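Local coordinates for Serine/threonine-protein kinase Tel1 (Chaetomium thermophilum, PDB 6SKY), which probably acts as a DNA-damage sensor, an ATM-type kinase that transfers phosphate from ATP to serine or threonine in [ST]-Q sequences to activate checkpoint signalling, at residues N2765-H2770 / V2776-G2781; I2621-F2626 / I2646-V2651; L2758-G2763 / V2792-P2797; R2642-R2647 / Y2742-A2747. All blocks are in the same frame, centred on the assembly; numbering follows the deposited sequence.

All four contacts lie in the kinase portion of the chain. Contacts 1, 2 and 3 are buried and gather round the nucleotide and magnesium, whereas contact 4 is only partly buried and sits away from that site. Contact 1 is the true strand pair, rich in backbone hydrogen bonds; contact 3 encloses it along the chain and rests on a single side-chain-to-backbone bond. Contacts 2 and 4 share Ile-2646 and Arg-2647, and both rely on packing without a hydrogen bond between their segments. They are tied to contact 1 through Arg-2647, which forms a salt bridge with Asp-2769; Tyr-2649 of contact 2 adds a bond to the backbone of Asp-2779.

Contact 1: residues N2765-H2770 / V2776-G2781; sequences NILLDH and VHIDLG. With AGS (phosphothiophosphoric acid-adenylate ester), chain C.
Ile-2766 pairs with His-2777, and Leu-2767 with Val-2776, across the antiparallel hairpin of strands 2766-2769 and 2775-2777. Backbone bonds fix the register: Leu-2767 N reaches Val-2776 O at 2.9 Å and Val-2776 N answers to Leu-2767 O. A third, nearly straight bond (174°) runs 3.0 Å from Ile-2778 N to Asn-2765 O.

Among the apolar contacts, Ile-2766 CG1 lies over one face of the His-2777 ring, a CH-pi contact 4.0 Å from the centroid, while ND1 of that ring bonds to Arg-2761. Leu-2767 CD1 meets Ile-2778 CG2 at 3.9 Å, the two side chains at about a right angle. With CG1 set between the backbone N and the carbonyl carbon (chi1 61°), Ile-2778 brings CD1 to 3.4 Å from N7 of AGS, and Leu-2767 CD1 lies 3.8 Å from its C2. Branched aliphatics suit this place against the flat adenine.

Asn-2765 OD1 lies against Asp-2779 CB, the side chains crossing with amide and carboxylate planes 42° apart; Asn-2765 ND2 is held by Asp-2760 O, and Asp-2779 OD1 by a salt bridge to Arg-2856. The hairpin thus offers the base an apolar floor, and Asn-2765 and Asp-2779 at its open end belong to the magnesium site.

Contact 2: residues I2621-F2626 / I2646-V2651; sequences IMEQVF and IRTYKV
Stretched at its first torsion (CG opposite the backbone N, chi1 178°) and bent at the next (chi2 63°), Glu-2623 swings its carboxylate from helix 2616-2632 across Thr-2648 and Tyr-2649. Tyr-2649 answers with CG between its own backbone N and carbonyl carbon, which brings the side of its ring to the acid. OE1 of Glu-2623 approaches that edge near the ring plane, 3.1 Å from Tyr-2649 CE2, and the carboxylate stands 77° from the ring. OE2 faces the methyl of Thr-2648, 3.2 Å from CG2. No hydrogen bond joins the segments; the edge-on approach of the acid to the ring is consistent with a weak electrostatic contact.

In the PI3K-related kinase fold this helix corresponds to helix αC of protein kinases, and the loop leads into strand 2651-2655 of the same lobe. Leu-2780, which follows the metal-binding Asp-2779, packs on both Glu-2623 and Phe-2626, much as the DFG segment meets αC in other kinases. An alanine in place of Glu-2623 leaves the Tyr-2649 edge and the Thr-2648 methyl without the carboxylate between helix and loop, and would probably let the loop settle less firmly.

One turn along the helix, the beta-branched Ile-2646 projects its CD1 methyl onto Phe-2626 CB at 3.7 Å, an apolar group suited to this touch. The polar end of Tyr-2649 serves the active site: its OH bonds to Asp-2779 N, while the ring lies on Ile-2661 and touches AGS.

Contact 3: residues L2758-G2763 / V2792-P2797; sequences LGDRHG and VPELVP
Leu-2758 to Asp-2760 runs roughly against Glu-2794 to Pro-2797, the two directions 144° apart, with the CA atoms of Gly-2759 and Glu-2794 7.3 Å from each other. The first strip opens the catalytic loop of the PI3K-related kinases; the second belongs to what is, by topology, the activation segment. Glu-2794 spans the gap: its chain, extended beyond CG (chi2 172°), carries OE1 to Asp-2760 N, a 2.9 Å hydrogen bond that is nearly straight (171°) and uses the syn lone pair. Gly-2759 CA packs against the same Glu-2794 OE1 at 3.8 Å. An alanine in place of Glu-2794 removes the carboxylate, which would probably leave the Asp-2760 amide without this acceptor and the loop less firmly held.

On either side of Glu-2794 in sequence, Pro-2793 and Leu-2795 pack on Arg-2314 of the second subunit; the segment touches that subunit through these two residues and the catalytic loop through Glu-2794. Beyond Asp-2760 the chain bends in an inverse gamma turn centred on Arg-2761. Arg-2761 NH1 bonds to Ile-2778 O, and its NE makes a weak 3.3 Å hydrogen bond back to Gly-2759 O, which lies in the guanidinium plane.

Contact 4: residues R2642-R2647 / Y2742-A2747; sequences RNLGIR and YTRTTA
Arg-2642 lays its CB over the centre of the Arg-2744 guanidinium, 4.0 Å above the plane, and CG sits at the same distance from Arg-2744 NH1. The two side chains meet at about a right angle, with guanidinium planes 62° apart, so it is the aliphatic stem of one arginine that covers the flat head of the other. Lower down, Leu-2644 CD2 packs 4.0 Å from Arg-2744 CB and 3.6 Å from the backbone O of Arg-2744. Gly-2645 O comes within 4.4 Å of Thr-2745 CG2, the methyl turned to the loop while Thr-2745 OG1 bonds back to Asn-2741 O. No hydrogen bond crosses the contact.

Arg-2744 reaches this far because it is drawn out straight from CG to NE (chi2 174°, chi3 178°). Like charges remain apart, Arg-2642 NE standing 5.0 Å from Arg-2744 NH1, and acids nearby probably ease their repulsion: Arg-2642 forms salt bridges with Glu-2638 and Asp-1928, and Arg-2744 NH1 has a long, weak ion pair with Asp-1926.

Asn-2643, with positive phi, ends helix 2637-2641 in a Schellman motif and turns the chain toward Leu-2644. A loop leaving such a helix end and resting on the long helix 2732-2755 is an interlobe contact of the bilobal kinase fold.

Contact 1: residues N2765-H2770 / V2776-G2781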
# COMPACT_ATOMS: atom_id res chain seq x y z
N ASN A 2765 -17.04 -30.11 23.16
CA ASN A 2765 -16.37 -30.26 21.89
C ASN A 2765 -15.00 -29.63 21.88
O ASN A 2765 -14.33 -29.65 20.85
CB ASN A 2765 -17.21 -29.64 20.78
CG ASN A 2765 -18.37 -30.50 20.38
OD1 ASN A 2765 -18.33 -31.71 20.53
ND2 ASN A 2765 -19.40 -29.88 19.86
N ILE A 2766 -14.56 -29.08 23.00
CA ILE A 2766 -13.29 -28.38 23.11
C ILE A 2766 -12.49 -29.06 24.20
O ILE A 2766 -12.96 -29.18 25.34
CB ILE A 2766 -13.49 -26.89 23.43
CG1 ILE A 2766 -14.43 -26.26 22.40
CG2 ILE A 2766 -12.18 -26.16 23.46
CD1 ILE A 2766 -14.87 -24.89 22.75
N LEU A 2767 -11.29 -29.52 23.86
CA LEU A 2767 -10.42 -30.24 24.77
C LEU A 2767 -9.19 -29.40 25.06
O LEU A 2767 -8.67 -28.73 24.17
CB LEU A 2767 -10.00 -31.58 24.17
CG LEU A 2767 -11.07 -32.46 23.54
CD1 LEU A 2767 -10.42 -33.61 22.85
CD2 LEU A 2767 -12.01 -32.96 24.58
N LEU A 2768 -8.72 -29.45 26.30
CA LEU A 2768 -7.52 -28.75 26.72
C LEU A 2768 -6.40 -29.76 26.86
O LEU A 2768 -6.50 -30.69 27.66
CB LEU A 2768 -7.75 -28.05 28.05
CG LEU A 2768 -8.90 -27.06 28.11
CD1 LEU A 2768 -9.22 -26.75 29.54
CD2 LEU A 2768 -8.50 -25.83 27.36
N ASP A 2769 -5.34 -29.58 26.09
CA ASP A 2769 -4.17 -30.43 26.17
C ASP A 2769 -3.29 -29.95 27.31
O ASP A 2769 -2.67 -28.89 27.21
CB ASP A 2769 -3.42 -30.39 24.84
CG ASP A 2769 -2.27 -31.35 24.78
OD1 ASP A 2769 -2.16 -32.23 25.65
OD2 ASP A 2769 -1.46 -31.24 23.85
N HIS A 2770 -3.22 -30.71 28.39
CA HIS A 2770 -2.46 -30.28 29.55
C HIS A 2770 -1.02 -30.75 29.52
O HIS A 2770 -0.39 -30.88 30.58
CB HIS A 2770 -3.14 -30.71 30.85
CG HIS A 2770 -3.31 -32.19 31.00
ND1 HIS A 2770 -4.52 -32.76 31.33
CD2 HIS A 2770 -2.43 -33.20 30.91
CE1 HIS A 2770 -4.37 -34.07 31.42
NE2 HIS A 2770 -3.11 -34.36 31.16
N VAL A 2776 -8.00 -28.41 21.39
CA VAL A 2776 -8.36 -29.30 20.30
C VAL A 2776 -9.87 -29.20 20.12
O VAL A 2776 -10.62 -29.30 21.09
CB VAL A 2776 -7.94 -30.75 20.58
CG1 VAL A 2776 -7.99 -31.58 19.32
CG2 VAL A 2776 -6.56 -30.80 21.19
N HIS A 2777 -10.30 -28.98 18.89
CA HIS A 2777 -11.71 -28.94 18.57
C HIS A 2777 -12.09 -30.22 17.86
O HIS A 2777 -11.45 -30.62 16.89
CB HIS A 2777 -12.04 -27.72 17.72
CG HIS A 2777 -12.14 -26.45 18.50
ND1 HIS A 2777 -13.30 -25.74 18.63
CD2 HIS A 2777 -11.21 -25.78 19.22
CE1 HIS A 2777 -13.10 -24.68 19.38
NE2 HIS A 2777 -11.83 -24.68 19.76
N ILE A 2778 -13.12 -30.89 18.37
CA ILE A 2778 -13.61 -32.14 17.84
C ILE A 2778 -15.05 -31.93 17.42
O ILE A 2778 -15.63 -30.88 17.65
CB ILE A 2778 -13.48 -33.28 18.86
CG1 ILE A 2778 -14.31 -32.98 20.09
CG2 ILE A 2778 -12.06 -33.44 19.29
CD1 ILE A 2778 -14.17 -33.97 21.15
N ASP A 2779 -15.63 -32.94 16.77
CA ASP A 2779 -17.05 -32.95 16.44
C ASP A 2779 -17.39 -31.78 15.51
O ASP A 2779 -18.23 -30.93 15.81
CB ASP A 2779 -17.87 -32.92 17.74
CG ASP A 2779 -19.34 -33.26 17.55
OD1 ASP A 2779 -20.00 -32.70 16.65
OD2 ASP A 2779 -19.85 -34.08 18.35
N LEU A 2780 -16.72 -31.76 14.36
CA LEU A 2780 -16.72 -30.62 13.46
C LEU A 2780 -17.77 -30.72 12.36
O LEU A 2780 -17.56 -30.20 11.27
CB LEU A 2780 -15.34 -30.43 12.85
CG LEU A 2780 -14.16 -30.15 13.77
CD1 LEU A 2780 -12.90 -30.12 12.96
CD2 LEU A 2780 -14.34 -28.85 14.48
N GLY A 2781 -18.89 -31.37 12.63
CA GLY A 2781 -19.83 -31.68 11.57
C GLY A 2781 -20.86 -30.61 11.25
O GLY A 2781 -21.41 -30.60 10.15
PG AGS C . -23.54 -34.76 24.15
S1G AGS C . -23.36 -32.89 24.69
O2G AGS C . -23.23 -34.92 22.64
O3G AGS C . -24.99 -35.24 24.43
PB AGS C . -21.04 -35.65 24.60
O1B AGS C . -20.66 -34.36 23.99
O2B AGS C . -20.33 -35.98 25.91
O3B AGS C . -22.57 -35.66 24.95
PA AGS C . -19.75 -37.99 23.98
O1A AGS C . -20.51 -39.13 24.52
O2A AGS C . -18.91 -38.30 22.75
O3A AGS C . -20.71 -36.80 23.58
O5' AGS C . -18.85 -37.45 25.15
C5' AGS C . -17.82 -38.31 25.67
C4' AGS C . -16.88 -37.51 26.52
O4' AGS C . -15.54 -37.66 26.03
C3' AGS C . -17.13 -36.00 26.55
O3' AGS C . -16.75 -35.44 27.79
C2' AGS C . -16.26 -35.50 25.40
O2' AGS C . -15.80 -34.18 25.66
C1' AGS C . -15.09 -36.47 25.41
N9 AGS C . -14.60 -36.81 24.08
C8 AGS C . -15.35 -36.99 22.95
N7 AGS C . -14.65 -37.28 21.89
C5 AGS C . -13.35 -37.30 22.35
C6 AGS C . -12.12 -37.55 21.72
N6 AGS C . -12.00 -37.85 20.42
N1 AGS C . -11.00 -37.49 22.47
C2 AGS C . -11.11 -37.20 23.76
N3 AGS C . -12.21 -36.95 24.47
C4 AGS C . -13.30 -37.01 23.70

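Contact 2: residues I2621-F2626 / I2646-V2651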
# COMPACT_ATOMS: atom_id res chain seq x y z
N ILE A 2621 -15.38 -35.85 6.92
CA ILE A 2621 -15.22 -34.92 5.81
C ILE A 2621 -14.77 -33.55 6.32
O ILE A 2621 -13.86 -32.93 5.76
CB ILE A 2621 -16.53 -34.82 5.01
CG1 ILE A 2621 -16.79 -36.11 4.26
CG2 ILE A 2621 -16.45 -33.69 4.05
CD1 ILE A 2621 -15.86 -36.32 3.13
N MET A 2622 -15.40 -33.06 7.38
CA MET A 2622 -15.04 -31.73 7.85
C MET A 2622 -13.67 -31.72 8.52
O MET A 2622 -12.95 -30.72 8.42
CB MET A 2622 -16.10 -31.19 8.78
CG MET A 2622 -17.36 -30.77 8.05
SD MET A 2622 -17.01 -30.02 6.45
CE MET A 2622 -16.29 -28.46 6.95
N GLU A 2623 -13.29 -32.80 9.20
CA GLU A 2623 -11.93 -32.87 9.72
C GLU A 2623 -10.91 -32.81 8.59
O GLU A 2623 -9.88 -32.15 8.71
CB GLU A 2623 -11.77 -34.15 10.54
CG GLU A 2623 -10.39 -34.36 11.11
CD GLU A 2623 -9.98 -33.29 12.07
OE1 GLU A 2623 -10.83 -32.84 12.86
OE2 GLU A 2623 -8.80 -32.87 12.05
N GLN A 2624 -11.21 -33.47 7.47
CA GLN A 2624 -10.30 -33.41 6.33
C GLN A 2624 -10.22 -32.01 5.73
O GLN A 2624 -9.13 -31.55 5.37
CB GLN A 2624 -10.75 -34.41 5.27
CG GLN A 2624 -9.92 -34.43 4.04
CD GLN A 2624 -10.66 -35.02 2.87
OE1 GLN A 2624 -10.08 -35.33 1.84
NE2 GLN A 2624 -11.97 -35.16 3.03
N VAL A 2625 -11.36 -31.33 5.63
CA VAL A 2625 -11.37 -29.97 5.08
C VAL A 2625 -10.57 -29.02 5.97
O VAL A 2625 -9.77 -28.21 5.48
CB VAL A 2625 -12.82 -29.49 4.91
CG1 VAL A 2625 -12.87 -27.99 4.82
CG2 VAL A 2625 -13.42 -30.11 3.68
N PHE A 2626 -10.77 -29.12 7.28
CA PHE A 2626 -10.04 -28.26 8.21
C PHE A 2626 -8.55 -28.55 8.17
O PHE A 2626 -7.73 -27.62 8.24
CB PHE A 2626 -10.58 -28.45 9.62
CG PHE A 2626 -11.74 -27.56 9.94
CD1 PHE A 2626 -13.02 -27.91 9.59
CD2 PHE A 2626 -11.55 -26.37 10.61
CE1 PHE A 2626 -14.08 -27.10 9.89
CE2 PHE A 2626 -12.61 -25.56 10.91
CZ PHE A 2626 -13.88 -25.92 10.55
N ILE A 2646 -4.13 -25.96 13.33
CA ILE A 2646 -5.07 -26.65 14.20
C ILE A 2646 -4.53 -28.03 14.50
O ILE A 2646 -3.69 -28.58 13.79
CB ILE A 2646 -6.49 -26.73 13.61
CG1 ILE A 2646 -6.54 -27.76 12.50
CG2 ILE A 2646 -6.92 -25.38 13.09
CD1 ILE A 2646 -7.92 -28.25 12.23
N ARG A 2647 -5.01 -28.59 15.60
CA ARG A 2647 -4.70 -29.95 16.00
C ARG A 2647 -5.75 -30.88 15.41
O ARG A 2647 -6.95 -30.60 15.50
CB ARG A 2647 -4.67 -30.08 17.52
CG ARG A 2647 -3.48 -29.43 18.18
CD ARG A 2647 -2.31 -30.38 18.21
NE ARG A 2647 -2.70 -31.66 18.79
CZ ARG A 2647 -2.66 -31.94 20.08
NH1 ARG A 2647 -3.05 -33.13 20.51
NH2 ARG A 2647 -2.24 -31.04 20.94
N THR A 2648 -5.30 -31.97 14.81
CA THR A 2648 -6.19 -32.90 14.13
C THR A 2648 -6.39 -34.15 14.97
O THR A 2648 -5.62 -34.46 15.88
CB THR A 2648 -5.63 -33.27 12.76
OG1 THR A 2648 -4.27 -33.70 12.91
CG2 THR A 2648 -5.66 -32.08 11.84
N TYR A 2649 -7.46 -34.87 14.66
CA TYR A 2649 -7.66 -36.22 15.17
C TYR A 2649 -8.16 -37.06 14.02
O TYR A 2649 -8.21 -36.61 12.87
CB TYR A 2649 -8.57 -36.22 16.40
CG TYR A 2649 -10.03 -35.92 16.19
CD1 TYR A 2649 -11.00 -36.75 16.69
CD2 TYR A 2649 -10.44 -34.78 15.53
CE1 TYR A 2649 -12.32 -36.49 16.52
CE2 TYR A 2649 -11.77 -34.52 15.35
CZ TYR A 2649 -12.70 -35.37 15.85
OH TYR A 2649 -14.04 -35.12 15.69
N LYS A 2650 -8.51 -38.31 14.29
CA LYS A 2650 -8.85 -39.25 13.23
C LYS A 2650 -10.23 -39.83 13.49
O LYS A 2650 -10.46 -40.44 14.53
CB LYS A 2650 -7.82 -40.37 13.14
CG LYS A 2650 -8.19 -41.43 12.16
CD LYS A 2650 -7.09 -41.67 11.19
CE LYS A 2650 -7.39 -42.87 10.35
NZ LYS A 2650 -6.15 -43.44 9.78
N VAL A 2651 -11.13 -39.63 12.54
CA VAL A 2651 -12.45 -40.25 12.55
C VAL A 2651 -12.46 -41.32 11.47
O VAL A 2651 -12.01 -41.08 10.35
CB VAL A 2651 -13.57 -39.22 12.32
CG1 VAL A 2651 -14.89 -39.80 12.70
CG2 VAL A 2651 -13.30 -37.97 13.10

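Contact 3: residues L2758-G2763 / V2792-P2797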
# COMPACT_ATOMS: atom_id res chain seq x y z
N LEU A 2758 -18.22 -22.79 11.30
CA LEU A 2758 -18.21 -23.87 12.28
C LEU A 2758 -19.08 -23.53 13.48
O LEU A 2758 -18.93 -22.47 14.09
CB LEU A 2758 -16.78 -24.15 12.71
CG LEU A 2758 -16.54 -25.19 13.79
CD1 LEU A 2758 -16.96 -26.54 13.29
CD2 LEU A 2758 -15.09 -25.19 14.18
N GLY A 2759 -19.97 -24.44 13.83
CA GLY A 2759 -20.85 -24.25 14.96
C GLY A 2759 -20.83 -25.42 15.90
O GLY A 2759 -20.01 -26.33 15.73
N ASP A 2760 -21.71 -25.42 16.90
CA ASP A 2760 -21.77 -26.47 17.92
C ASP A 2760 -20.53 -26.44 18.82
O ASP A 2760 -20.01 -27.48 19.22
CB ASP A 2760 -21.96 -27.85 17.28
CG ASP A 2760 -22.39 -28.90 18.27
OD1 ASP A 2760 -23.26 -28.61 19.11
OD2 ASP A 2760 -21.87 -30.03 18.19
N ARG A 2761 -20.07 -25.24 19.14
CA ARG A 2761 -18.82 -25.06 19.88
C ARG A 2761 -19.09 -24.92 21.38
O ARG A 2761 -18.73 -23.93 22.00
CB ARG A 2761 -18.08 -23.83 19.36
CG ARG A 2761 -17.58 -23.93 17.94
CD ARG A 2761 -16.55 -25.00 17.80
NE ARG A 2761 -17.11 -26.24 17.30
CZ ARG A 2761 -16.61 -27.43 17.55
NH1 ARG A 2761 -17.18 -28.50 17.05
NH2 ARG A 2761 -15.55 -27.56 18.31
N HIS A 2762 -19.72 -25.92 21.96
CA HIS A 2762 -19.96 -25.90 23.40
C HIS A 2762 -18.78 -26.54 24.12
O HIS A 2762 -17.77 -26.90 23.52
CB HIS A 2762 -21.28 -26.57 23.74
CG HIS A 2762 -21.42 -27.96 23.22
ND1 HIS A 2762 -21.09 -29.07 23.96
CD2 HIS A 2762 -21.87 -28.42 22.03
CE1 HIS A 2762 -21.32 -30.16 23.25
NE2 HIS A 2762 -21.79 -29.79 22.08
N GLY A 2763 -18.89 -26.68 25.43
CA GLY A 2763 -17.75 -27.07 26.22
C GLY A 2763 -17.34 -28.52 26.12
O GLY A 2763 -16.28 -28.87 26.62
N VAL A 2792 -33.12 -22.64 18.73
CA VAL A 2792 -32.49 -21.51 19.41
C VAL A 2792 -31.15 -21.26 18.73
O VAL A 2792 -30.16 -21.92 19.05
CB VAL A 2792 -32.30 -21.78 20.91
CG1 VAL A 2792 -32.06 -20.50 21.65
CG2 VAL A 2792 -33.51 -22.49 21.46
N PRO A 2793 -31.08 -20.32 17.79
CA PRO A 2793 -29.92 -20.25 16.90
C PRO A 2793 -28.63 -19.91 17.63
O PRO A 2793 -28.63 -19.32 18.71
CB PRO A 2793 -30.30 -19.14 15.92
CG PRO A 2793 -31.75 -18.98 16.06
CD PRO A 2793 -32.08 -19.31 17.46
N GLU A 2794 -27.52 -20.29 17.01
CA GLU A 2794 -26.18 -19.93 17.48
C GLU A 2794 -25.70 -18.76 16.63
O GLU A 2794 -25.22 -18.95 15.51
CB GLU A 2794 -25.22 -21.11 17.37
CG GLU A 2794 -25.56 -22.29 18.25
CD GLU A 2794 -24.70 -23.50 17.96
OE1 GLU A 2794 -23.84 -23.42 17.07
OE2 GLU A 2794 -24.90 -24.54 18.62
N LEU A 2795 -25.82 -17.55 17.17
CA LEU A 2795 -25.57 -16.33 16.41
C LEU A 2795 -24.27 -15.65 16.82
O LEU A 2795 -24.17 -14.43 16.85
CB LEU A 2795 -26.74 -15.36 16.57
CG LEU A 2795 -28.12 -15.91 16.19
CD1 LEU A 2795 -29.20 -14.94 16.59
CD2 LEU A 2795 -28.20 -16.21 14.71
N VAL A 2796 -23.24 -16.44 17.12
CA VAL A 2796 -21.91 -15.90 17.42
C VAL A 2796 -20.94 -16.49 16.41
O VAL A 2796 -21.13 -17.62 15.96
CB VAL A 2796 -21.48 -16.23 18.85
CG1 VAL A 2796 -22.23 -15.38 19.83
CG2 VAL A 2796 -21.70 -17.69 19.14
N PRO A 2797 -19.89 -15.76 16.02
CA PRO A 2797 -18.95 -16.32 15.05
C PRO A 2797 -18.08 -17.43 15.61
O PRO A 2797 -17.68 -18.33 14.87
CB PRO A 2797 -18.12 -15.10 14.63
CG PRO A 2797 -18.24 -14.18 15.75
CD PRO A 2797 -19.58 -14.36 16.34

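Contact 4: residues R2642-R2647 / Y2742-A2747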
# COMPACT_ATOMS: atom_id res chain seq x y z
N ARG A 2642 4.74 -18.40 13.55
CA ARG A 2642 4.06 -18.63 14.81
C ARG A 2642 3.46 -20.02 14.92
O ARG A 2642 2.77 -20.30 15.90
CB ARG A 2642 2.96 -17.60 15.00
CG ARG A 2642 3.49 -16.23 15.18
CD ARG A 2642 2.45 -15.19 14.90
NE ARG A 2642 2.96 -13.87 15.21
CZ ARG A 2642 3.74 -13.16 14.40
NH1 ARG A 2642 4.15 -11.97 14.77
NH2 ARG A 2642 4.10 -13.65 13.24
N ASN A 2643 3.69 -20.88 13.93
CA ASN A 2643 3.13 -22.24 13.91
C ASN A 2643 1.62 -22.22 14.10
O ASN A 2643 1.06 -23.05 14.81
CB ASN A 2643 3.78 -23.12 14.97
CG ASN A 2643 5.28 -23.04 14.96
OD1 ASN A 2643 5.91 -22.92 16.00
ND2 ASN A 2643 5.86 -23.09 13.77
N LEU A 2644 0.96 -21.27 13.45
CA LEU A 2644 -0.49 -21.19 13.54
C LEU A 2644 -1.10 -22.31 12.73
O LEU A 2644 -0.81 -22.46 11.54
CB LEU A 2644 -0.99 -19.83 13.06
CG LEU A 2644 -0.74 -18.65 13.99
CD1 LEU A 2644 -1.09 -17.37 13.30
CD2 LEU A 2644 -1.56 -18.79 15.22
N GLY A 2645 -1.93 -23.11 13.38
CA GLY A 2645 -2.57 -24.24 12.74
C GLY A 2645 -3.51 -24.86 13.74
O GLY A 2645 -3.68 -24.37 14.86
N ILE A 2646 -4.13 -25.96 13.33
CA ILE A 2646 -5.07 -26.65 14.20
C ILE A 2646 -4.53 -28.03 14.50
O ILE A 2646 -3.69 -28.58 13.79
CB ILE A 2646 -6.49 -26.73 13.61
CG1 ILE A 2646 -6.54 -27.76 12.50
CG2 ILE A 2646 -6.92 -25.38 13.09
CD1 ILE A 2646 -7.92 -28.25 12.23
N ARG A 2647 -5.01 -28.59 15.60
CA ARG A 2647 -4.70 -29.95 16.00
C ARG A 2647 -5.75 -30.88 15.41
O ARG A 2647 -6.95 -30.60 15.50
CB ARG A 2647 -4.67 -30.08 17.52
CG ARG A 2647 -3.48 -29.43 18.18
CD ARG A 2647 -2.31 -30.38 18.21
NE ARG A 2647 -2.70 -31.66 18.79
CZ ARG A 2647 -2.66 -31.94 20.08
NH1 ARG A 2647 -3.05 -33.13 20.51
NH2 ARG A 2647 -2.24 -31.04 20.94
N TYR A 2742 -1.90 -21.80 24.08
CA TYR A 2742 -3.35 -21.72 24.21
C TYR A 2742 -3.91 -20.55 23.41
O TYR A 2742 -4.86 -20.72 22.63
CB TYR A 2742 -3.72 -21.60 25.68
CG TYR A 2742 -5.15 -21.24 25.96
CD1 TYR A 2742 -5.52 -19.94 26.19
CD2 TYR A 2742 -6.12 -22.21 26.02
CE1 TYR A 2742 -6.80 -19.61 26.45
CE2 TYR A 2742 -7.40 -21.88 26.28
CZ TYR A 2742 -7.73 -20.58 26.50
OH TYR A 2742 -9.03 -20.24 26.76
N THR A 2743 -3.35 -19.36 23.59
CA THR A 2743 -3.88 -18.19 22.90
C THR A 2743 -3.75 -18.31 21.39
O THR A 2743 -4.68 -17.96 20.65
CB THR A 2743 -3.17 -16.93 23.38
OG1 THR A 2743 -3.11 -16.93 24.81
CG2 THR A 2743 -3.92 -15.72 22.96
N ARG A 2744 -2.63 -18.83 20.90
CA ARG A 2744 -2.43 -18.95 19.46
C ARG A 2744 -3.36 -19.97 18.83
O ARG A 2744 -3.92 -19.73 17.76
CB ARG A 2744 -0.99 -19.30 19.16
CG ARG A 2744 -0.05 -18.16 19.22
CD ARG A 2744 1.33 -18.67 19.06
NE ARG A 2744 2.31 -17.60 19.06
CZ ARG A 2744 3.62 -17.81 19.01
NH1 ARG A 2744 4.45 -16.79 19.01
NH2 ARG A 2744 4.08 -19.04 18.95
N THR A 2745 -3.50 -21.15 19.44
CA THR A 2745 -4.39 -22.14 18.86
C THR A 2745 -5.84 -21.70 18.93
O THR A 2745 -6.61 -21.99 18.01
CB THR A 2745 -4.19 -23.49 19.54
OG1 THR A 2745 -4.23 -23.32 20.95
CG2 THR A 2745 -2.87 -24.06 19.17
N THR A 2746 -6.22 -20.98 19.98
CA THR A 2746 -7.57 -20.44 20.04
C THR A 2746 -7.81 -19.41 18.94
O THR A 2746 -8.87 -19.41 18.31
CB THR A 2746 -7.82 -19.82 21.41
OG1 THR A 2746 -7.52 -20.80 22.40
CG2 THR A 2746 -9.24 -19.42 21.56
N ALA A 2747 -6.83 -18.55 18.68
CA ALA A 2747 -6.98 -17.57 17.61
C ALA A 2747 -7.12 -18.23 16.25
O ALA A 2747 -7.98 -17.85 15.44
CB ALA A 2747 -5.80 -16.61 17.62